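Lipase (Acinetobacter baumannii, PDB 4OPM) probably hydrolyses ester bonds of lipids, as a putative triacylglycerol lipase with the alpha/beta hydrolase fold. Local coordinates at residues A[235-240]-A[261-266]; A[125-130]-A[140-145]. All blocks are in the same frame, centred on the assembly; numbering follows the deposited sequence. Where two conformers were deposited one is given.

Contact 1: residues A[235-240]-A[261-266]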
ATOM      1  N   ALA A 235       3.093 -16.563  -8.319  1.00 21.56           N
ATOM      2  CA  ALA A 235       3.959 -15.415  -8.625  1.00 20.95           C
ATOM      3  C   ALA A 235       5.230 -15.396  -7.752  1.00 22.43           C
ATOM      4  O   ALA A 235       5.138 -15.657  -6.538  1.00 19.61           O
ATOM      5  CB  ALA A 235       3.194 -14.113  -8.421  1.00 21.98           C
ATOM      6  N   PRO A 236       6.426 -15.113  -8.340  1.00 20.19           N
ATOM      7  CA  PRO A 236       7.622 -14.934  -7.491  1.00 19.60           C
ATOM      8  C   PRO A 236       7.334 -13.793  -6.517  1.00 22.41           C
ATOM      9  O   PRO A 236       6.786 -12.762  -6.932  1.00 19.59           O
ATOM     10  CB  PRO A 236       8.742 -14.611  -8.485  1.00 21.66           C
ATOM     11  CG  PRO A 236       8.057 -14.103  -9.690  1.00 26.34           C
ATOM     12  CD  PRO A 236       6.704 -14.766  -9.748  1.00 22.34           C
ATOM     13  N   THR A 237       7.614 -14.005  -5.221  1.00 20.07           N
ATOM     14  CA  THR A 237       7.221 -13.039  -4.195  1.00 19.24           C
ATOM     15  C   THR A 237       8.387 -12.647  -3.292  1.00 21.17           C
ATOM     16  O   THR A 237       9.165 -13.495  -2.837  1.00 19.66           O
ATOM     17  CB  THR A 237       6.041 -13.630  -3.370  1.00 24.43           C
ATOM     18  OG1 THR A 237       4.953 -13.945  -4.249  1.00 23.11           O
ATOM     19  CG2 THR A 237       5.540 -12.692  -2.263  1.00 20.98           C
ATOM     20  N   LEU A 238       8.475 -11.343  -3.027  1.00 16.39           N
ATOM     21  CA  LEU A 238       9.412 -10.743  -2.105  1.00 15.85           C
ATOM     22  C   LEU A 238       8.609 -10.267  -0.899  1.00 19.42           C
ATOM     23  O   LEU A 238       7.567  -9.627  -1.068  1.00 18.20           O
ATOM     24  CB  LEU A 238      10.186  -9.585  -2.770  1.00 15.31           C
ATOM     25  CG  LEU A 238      11.235  -8.865  -1.902  1.00 18.50           C
ATOM     26  CD1 LEU A 238      12.378  -9.818  -1.503  1.00 18.73           C
ATOM     27  CD2 LEU A 238      11.803  -7.658  -2.631  1.00 17.90           C
ATOM     28  N   ILE A 239       9.072 -10.608   0.303  1.00 16.42           N
ATOM     29  CA  ILE A 239       8.399 -10.219   1.549  1.00 15.19           C
ATOM     30  C   ILE A 239       9.353  -9.367   2.331  1.00 17.77           C
ATOM     31  O   ILE A 239      10.485  -9.784   2.564  1.00 17.70           O
ATOM     32  CB  ILE A 239       7.946 -11.466   2.378  1.00 17.42           C
ATOM     33  CG1 ILE A 239       6.993 -12.385   1.574  1.00 16.66           C
ATOM     34  CG2 ILE A 239       7.329 -11.076   3.745  1.00 18.38           C
ATOM     35  CD1 ILE A 239       7.018 -13.857   2.056  1.00 17.64           C
ATOM     36  N   LEU A 240       8.894  -8.206   2.789  1.00 16.19           N
ATOM     37  CA  LEU A 240       9.733  -7.329   3.603  1.00 16.08           C
ATOM     38  C   LEU A 240       8.915  -6.844   4.799  1.00 18.69           C
ATOM     39  O   LEU A 240       7.747  -6.501   4.657  1.00 17.01           O
ATOM     40  CB  LEU A 240      10.300  -6.160   2.778  1.00 15.93           C
ATOM     41  CG  LEU A 240      11.358  -5.303   3.471  1.00 20.37           C
ATOM     42  CD1 LEU A 240      12.403  -4.810   2.481  1.00 19.66           C
ATOM     43  CD2 LEU A 240      10.713  -4.118   4.201  1.00 21.37           C
ATOM     44  N   LYS A 261       4.287 -20.506  -2.537  1.00 24.50           N
ATOM     45  CA  LYS A 261       5.168 -21.445  -3.243  1.00 24.47           C
ATOM     46  C   LYS A 261       6.491 -20.804  -3.718  1.00 25.66           C
ATOM     47  O   LYS A 261       7.551 -21.392  -3.517  1.00 25.25           O
ATOM     48  CB  LYS A 261       4.414 -22.024  -4.464  1.00 27.87           C
ATOM     49  CG  LYS A 261       5.124 -23.159  -5.192  1.00 53.25           C
ATOM     50  CD  LYS A 261       4.320 -23.623  -6.401  1.00 67.96           C
ATOM     51  CE  LYS A 261       4.990 -24.760  -7.139  1.00 82.53           C
ATOM     52  NZ  LYS A 261       4.136 -25.275  -8.244  1.00 92.85           N
ATOM     53  N   ASN A 262       6.419 -19.629  -4.353  1.00 21.26           N
ATOM     54  CA  ASN A 262       7.589 -18.979  -4.932  1.00 21.84           C
ATOM     55  C   ASN A 262       8.003 -17.712  -4.187  1.00 23.85           C
ATOM     56  O   ASN A 262       8.561 -16.789  -4.773  1.00 23.27           O
ATOM     57  CB  ASN A 262       7.349 -18.724  -6.424  1.00 24.19           C
ATOM     58  CG  ASN A 262       7.279 -20.038  -7.188  1.00 39.23           C
ATOM     59  OD1 ASN A 262       8.101 -20.939  -6.988  1.00 28.64           O
ATOM     60  ND2 ASN A 262       6.256 -20.217  -8.020  1.00 30.28           N
ATOM     61  N   ALA A 263       7.807 -17.704  -2.875  1.00 20.99           N
ATOM     62  CA  ALA A 263       8.268 -16.593  -2.058  1.00 19.54           C
ATOM     63  C   ALA A 263       9.728 -16.821  -1.684  1.00 23.63           C
ATOM     64  O   ALA A 263      10.140 -17.960  -1.441  1.00 22.42           O
ATOM     65  CB  ALA A 263       7.413 -16.458  -0.811  1.00 20.09           C
ATOM     66  N   GLN A 264      10.502 -15.748  -1.674  1.00 21.72           N
ATOM     67  CA  GLN A 264      11.905 -15.731  -1.251  1.00 22.50           C
ATOM     68  C   GLN A 264      11.977 -15.626   0.270  1.00 26.85           C
ATOM     69  O   GLN A 264      10.976 -15.215   0.865  1.00 24.12           O
ATOM     70  CB  GLN A 264      12.611 -14.503  -1.878  1.00 23.56           C
ATOM     71  CG  GLN A 264      12.934 -14.719  -3.341  1.00 37.98           C
ATOM     72  CD  GLN A 264      13.688 -13.584  -3.970  1.00 45.66           C
ATOM     73  OE1 GLN A 264      13.700 -13.467  -5.191  1.00 42.92           O
ATOM     74  NE2 GLN A 264      14.371 -12.748  -3.173  1.00 30.49           N
ATOM     75  N   PRO A 265      13.140 -15.907   0.929  1.00 25.62           N
ATOM     76  CA  PRO A 265      13.232 -15.673   2.384  1.00 24.68           C
ATOM     77  C   PRO A 265      12.905 -14.212   2.729  1.00 25.43           C
ATOM     78  O   PRO A 265      13.375 -13.309   2.026  1.00 23.37           O
ATOM     79  CB  PRO A 265      14.698 -16.001   2.703  1.00 26.51           C
ATOM     80  CG  PRO A 265      15.109 -16.961   1.616  1.00 32.07           C
ATOM     81  CD  PRO A 265      14.426 -16.409   0.394  1.00 28.39           C
ATOM     82  N   PRO A 266      12.045 -13.951   3.743  1.00 21.43           N
ATOM     83  CA  PRO A 266      11.675 -12.556   4.047  1.00 20.48           C
ATOM     84  C   PRO A 266      12.853 -11.694   4.480  1.00 22.98           C
ATOM     85  O   PRO A 266      13.820 -12.194   5.057  1.00 21.66           O
ATOM     86  CB  PRO A 266      10.674 -12.693   5.203  1.00 22.25           C
ATOM     87  CG  PRO A 266      10.183 -14.109   5.117  1.00 27.61           C
ATOM     88  CD  PRO A 266      11.371 -14.892   4.657  1.00 23.34           C
TER
HETATM   89  O   HOH W   1       4.216 -17.838  -4.963  1.00 21.53           O
HETATM   90  O   HOH W   2      11.124 -12.533   0.557  1.00 21.57           O
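Thr237 and Ala263 form a single parallel beta bridge, with their CA atoms 4.3 Å apart. Two backbone hydrogen bonds hold it, both made by Thr237. Its N donates to Asn262 O at 3.0 Å. Its O accepts from Gln264 N at 2.9 Å in a nearly straight bond, with 167° at the hydrogen. Asn262 O and Thr237 O each also receive a CA-H...O contact, from Pro236 and Ala263 respectively. A water takes the next step of the pairing: it donates to Ala235 O and accepts from Asn262 N. Ala235 O takes a second bond from Thr237 OG1, at 2.9 Å. That hydroxyl lies beside its own backbone N (chi1 -57°), which lets it fold back toward Ala235 O. The amide of Asn262 turns to a different partner, its ND2 donating to Asp234 O. Beyond the bridge the chains are joined less directly. A second water accepts from Ile239 N at 2.8 Å and donates a weak bond to Gln264 O. Apolar groups cover this end. Ile239 CD1 meets Ala263 CB at 3.9 Å, while its CG2 branch lies alongside Pro266 CB. The extended Gln264 side chain crosses Leu238 obliquely, bringing Gln264 NE2 to 3.9 Å from Leu238 CD1; Gln264 OE1 receives a weak bond from Lys294 of helix 281-298. That helix covers the Leu238 face, and helix 251-259 covers Ile239. The other edge of the strand is paired with Leu140 and Leu142, and Ile239 bonds on to Val267. The segment 261-266 leads from helix 251-259 into the outermost strand 267-269. Pro266, with no N-H, gives Ile239 O only a CA-H...O contact, 3.4 Å from its CA. Direct N-H...O pairing between the two segments is confined to Thr237, and waters carry the links on both sides.

Contact 2: residues A[125-130]-A[140-145]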
ATOM      1  N   ILE A 125      -4.852  -6.565  -0.850  1.00 17.29           N
ATOM      2  CA  ILE A 125      -5.433  -6.334  -2.174  1.00 17.21           C
ATOM      3  C   ILE A 125      -4.534  -6.982  -3.240  1.00 20.04           C
ATOM      4  O   ILE A 125      -5.051  -7.670  -4.125  1.00 20.17           O
ATOM      5  CB  ILE A 125      -5.654  -4.806  -2.421  1.00 19.87           C
ATOM      6  CG1 ILE A 125      -6.736  -4.241  -1.441  1.00 19.90           C
ATOM      7  CG2 ILE A 125      -6.041  -4.539  -3.886  1.00 20.52           C
ATOM      8  CD1 ILE A 125      -6.786  -2.676  -1.308  1.00 24.63           C
ATOM      9  N   ALA A 126      -3.189  -6.799  -3.123  1.00 17.08           N
ATOM     10  CA  ALA A 126      -2.233  -7.386  -4.069  1.00 17.92           C
ATOM     11  C   ALA A 126      -2.360  -8.926  -4.095  1.00 22.19           C
ATOM     12  O   ALA A 126      -2.369  -9.512  -5.177  1.00 21.81           O
ATOM     13  CB  ALA A 126      -0.807  -6.961  -3.727  1.00 18.01           C
ATOM     14  N   LEU A 127      -2.527  -9.556  -2.913  1.00 19.40           N
ATOM     15  CA  LEU A 127      -2.704 -11.007  -2.760  1.00 20.14           C
ATOM     16  C   LEU A 127      -3.979 -11.483  -3.464  1.00 24.19           C
ATOM     17  O   LEU A 127      -3.942 -12.457  -4.221  1.00 23.07           O
ATOM     18  CB  LEU A 127      -2.732 -11.402  -1.268  1.00 19.96           C
ATOM     19  CG  LEU A 127      -1.348 -11.478  -0.579  1.00 25.03           C
ATOM     20  CD1 LEU A 127      -1.475 -11.397   0.943  1.00 26.07           C
ATOM     21  CD2 LEU A 127      -0.589 -12.728  -0.980  1.00 26.88           C
ATOM     22  N   LEU A 128      -5.099 -10.774  -3.254  1.00 22.12           N
ATOM     23  CA  LEU A 128      -6.367 -11.132  -3.893  1.00 23.20           C
ATOM     24  C   LEU A 128      -6.256 -10.979  -5.417  1.00 25.84           C
ATOM     25  O   LEU A 128      -6.703 -11.852  -6.158  1.00 25.61           O
ATOM     26  CB  LEU A 128      -7.512 -10.284  -3.325  1.00 23.93           C
ATOM     27  CG  LEU A 128      -8.929 -10.835  -3.473  1.00 30.90           C
ATOM     28  CD1 LEU A 128      -9.036 -12.287  -2.942  1.00 31.40           C
ATOM     29  CD2 LEU A 128      -9.920  -9.940  -2.756  1.00 34.75           C
ATOM     30  N   TYR A 129      -5.605  -9.904  -5.871  1.00 20.90           N
ATOM     31  CA  TYR A 129      -5.370  -9.643  -7.284  1.00 20.81           C
ATOM     32  C   TYR A 129      -4.533 -10.774  -7.915  1.00 24.50           C
ATOM     33  O   TYR A 129      -4.927 -11.302  -8.956  1.00 24.25           O
ATOM     34  CB  TYR A 129      -4.658  -8.283  -7.460  1.00 20.62           C
ATOM     35  CG  TYR A 129      -4.609  -7.808  -8.894  1.00 22.19           C
ATOM     36  CD1 TYR A 129      -3.680  -8.330  -9.792  1.00 24.11           C
ATOM     37  CD2 TYR A 129      -5.449  -6.790  -9.338  1.00 22.67           C
ATOM     38  CE1 TYR A 129      -3.609  -7.872 -11.108  1.00 25.86           C
ATOM     39  CE2 TYR A 129      -5.382  -6.319 -10.648  1.00 23.88           C
ATOM     40  CZ  TYR A 129      -4.455  -6.858 -11.529  1.00 29.97           C
ATOM     41  OH  TYR A 129      -4.394  -6.415 -12.827  1.00 27.84           O
ATOM     42  N   ALA A 130      -3.419 -11.171  -7.253  1.00 21.50           N
ATOM     43  CA  ALA A 130      -2.512 -12.223  -7.725  1.00 22.25           C
ATOM     44  C   ALA A 130      -3.206 -13.580  -7.829  1.00 28.17           C
ATOM     45  O   ALA A 130      -2.900 -14.354  -8.743  1.00 28.91           O
ATOM     46  CB  ALA A 130      -1.319 -12.337  -6.806  1.00 22.58           C
ATOM     47  N   LEU A 140       5.144 -10.302  -7.013  1.00 16.85           N
ATOM     48  CA  LEU A 140       4.460  -9.744  -5.857  0.70 16.68           C
ATOM     49  C   LEU A 140       5.480  -9.255  -4.823  1.00 19.58           C
ATOM     50  O   LEU A 140       6.433  -9.969  -4.516  1.00 19.01           O
ATOM     51  CB  LEU A 140       3.568 -10.845  -5.273  0.70 17.65           C
ATOM     52  CG  LEU A 140       2.320 -10.454  -4.486  0.70 22.94           C
ATOM     53  CD1 LEU A 140       1.299  -9.704  -5.374  0.70 24.18           C
ATOM     54  CD2 LEU A 140       1.645 -11.703  -3.939  0.70 22.01           C
ATOM     55  N   PHE A 141       5.281  -8.044  -4.297  1.00 16.13           N
ATOM     56  CA  PHE A 141       6.161  -7.510  -3.269  1.00 14.60           C
ATOM     57  C   PHE A 141       5.267  -7.128  -2.107  1.00 18.98           C
ATOM     58  O   PHE A 141       4.416  -6.250  -2.241  1.00 19.49           O
ATOM     59  CB  PHE A 141       7.016  -6.337  -3.776  1.00 15.33           C
ATOM     60  CG  PHE A 141       7.924  -5.677  -2.755  1.00 15.70           C
ATOM     61  CD1 PHE A 141       8.466  -6.407  -1.696  1.00 17.43           C
ATOM     62  CD2 PHE A 141       8.281  -4.336  -2.884  1.00 18.40           C
ATOM     63  CE1 PHE A 141       9.316  -5.796  -0.766  1.00 18.39           C
ATOM     64  CE2 PHE A 141       9.150  -3.734  -1.972  1.00 19.96           C
ATOM     65  CZ  PHE A 141       9.667  -4.465  -0.921  1.00 17.87           C
ATOM     66  N   LEU A 142       5.390  -7.861  -1.002  1.00 15.17           N
ATOM     67  CA  LEU A 142       4.547  -7.655   0.162  1.00 14.86           C
ATOM     68  C   LEU A 142       5.319  -6.951   1.257  1.00 17.23           C
ATOM     69  O   LEU A 142       6.277  -7.499   1.794  1.00 17.02           O
ATOM     70  CB  LEU A 142       3.991  -8.995   0.666  1.00 15.01           C
ATOM     71  CG  LEU A 142       3.154  -9.816  -0.349  1.00 19.64           C
ATOM     72  CD1 LEU A 142       2.804 -11.203   0.205  1.00 18.85           C
ATOM     73  CD2 LEU A 142       1.878  -9.061  -0.766  1.00 21.14           C
ATOM     74  N   VAL A 143       4.882  -5.742   1.596  1.00 13.33           N
ATOM     75  CA  VAL A 143       5.523  -4.942   2.636  1.00 13.70           C
ATOM     76  C   VAL A 143       4.576  -4.878   3.836  1.00 16.53           C
ATOM     77  O   VAL A 143       3.576  -4.163   3.772  1.00 17.87           O
ATOM     78  CB  VAL A 143       5.921  -3.520   2.135  1.00 16.39           C
ATOM     79  CG1 VAL A 143       6.708  -2.770   3.218  1.00 14.83           C
ATOM     80  CG2 VAL A 143       6.716  -3.579   0.820  1.00 16.41           C
ATOM     81  N   ASP A 144       4.887  -5.613   4.924  1.00 14.60           N
ATOM     82  CA  ASP A 144       4.054  -5.670   6.150  1.00 13.83           C
ATOM     83  C   ASP A 144       2.570  -5.858   5.760  1.00 18.17           C
ATOM     84  O   ASP A 144       1.697  -5.084   6.170  1.00 17.31           O
ATOM     85  CB  ASP A 144       4.263  -4.406   7.002  1.00 14.30           C
ATOM     86  CG  ASP A 144       5.716  -4.242   7.427  1.00 15.57           C
ATOM     87  OD1 ASP A 144       6.557  -3.946   6.554  1.00 16.59           O
ATOM     88  OD2 ASP A 144       6.023  -4.495   8.620  1.00 16.89           O
ATOM     89  N   SER A 145       2.325  -6.829   4.875  1.00 15.90           N
ATOM     90  CA  SER A 145       1.024  -7.093   4.287  1.00 15.19           C
ATOM     91  C   SER A 145       0.005  -7.623   5.282  1.00 19.43           C
ATOM     92  O   SER A 145       0.337  -8.418   6.168  1.00 19.14           O
ATOM     93  CB  SER A 145       1.168  -8.122   3.165  1.00 16.39           C
ATOM     94  OG  SER A 145      -0.081  -8.406   2.554  1.00 20.47           O
TER
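This contact lies in the beta-alpha-beta unit made of strand 114-119, helix 121-132 and strand 137-143. The helix packs on the last strand with the axes of the short segments 9.3 Å apart and 156° between their directions. The interface is buried and mostly aliphatic. Leu140 points toward the helix with its CG anti to the backbone N (chi1 -154°). In the conformer described here, one of two deposited, its CD1 branch fits against Ala126 CB at 3.8 Å and Ala130 CB at 4.0 Å, one helical turn apart. The small alanines let this conformer near the helix backbone, Leu140 CD1 lying 3.7 Å from Ala126 O. Its CD2 branch meets Leu127 CD2 at 3.8 Å. Leu127 crosses both Leu140 and Leu142 at about a right angle, and its CD2 also touches Leu142 CD1. Leu127 CD1 lies 3.7 Å from Ser145 OG, a van der Waals contact; that hydroxyl hydrogen-bonds to a residue adjoining the segments. Ser145 lies near, without touching, a probable Ser120-His274-Asp245 triad, and helix 121-132 follows the likely nucleophile elbow. Nearby, Ala126 rests on Ile116 of strand 114-119, Ile125 turns to helix 94-107, and Leu140 touches Thr237 of strand 237-242.

Along the chain, contact 2 comes first. It closes the short connection from helix 121-132 to strand 137-143. Contact 1 follows separately. It closes the longer loop from strand 237-242 through helix 251-259 to the approach of strand 267-269. The two loops are in series and neither encloses the other. They meet in the sheet, where strands 137-143 and 237-242 are parallel neighbours. Leu238 N and O probably bond to Leu140 O and Leu142 N, and Thr237 OG1 packs on Leu140 CB. Contact 2 thus ties a helix to the sheet interior, while contact 1 extends the same sheet toward its edge.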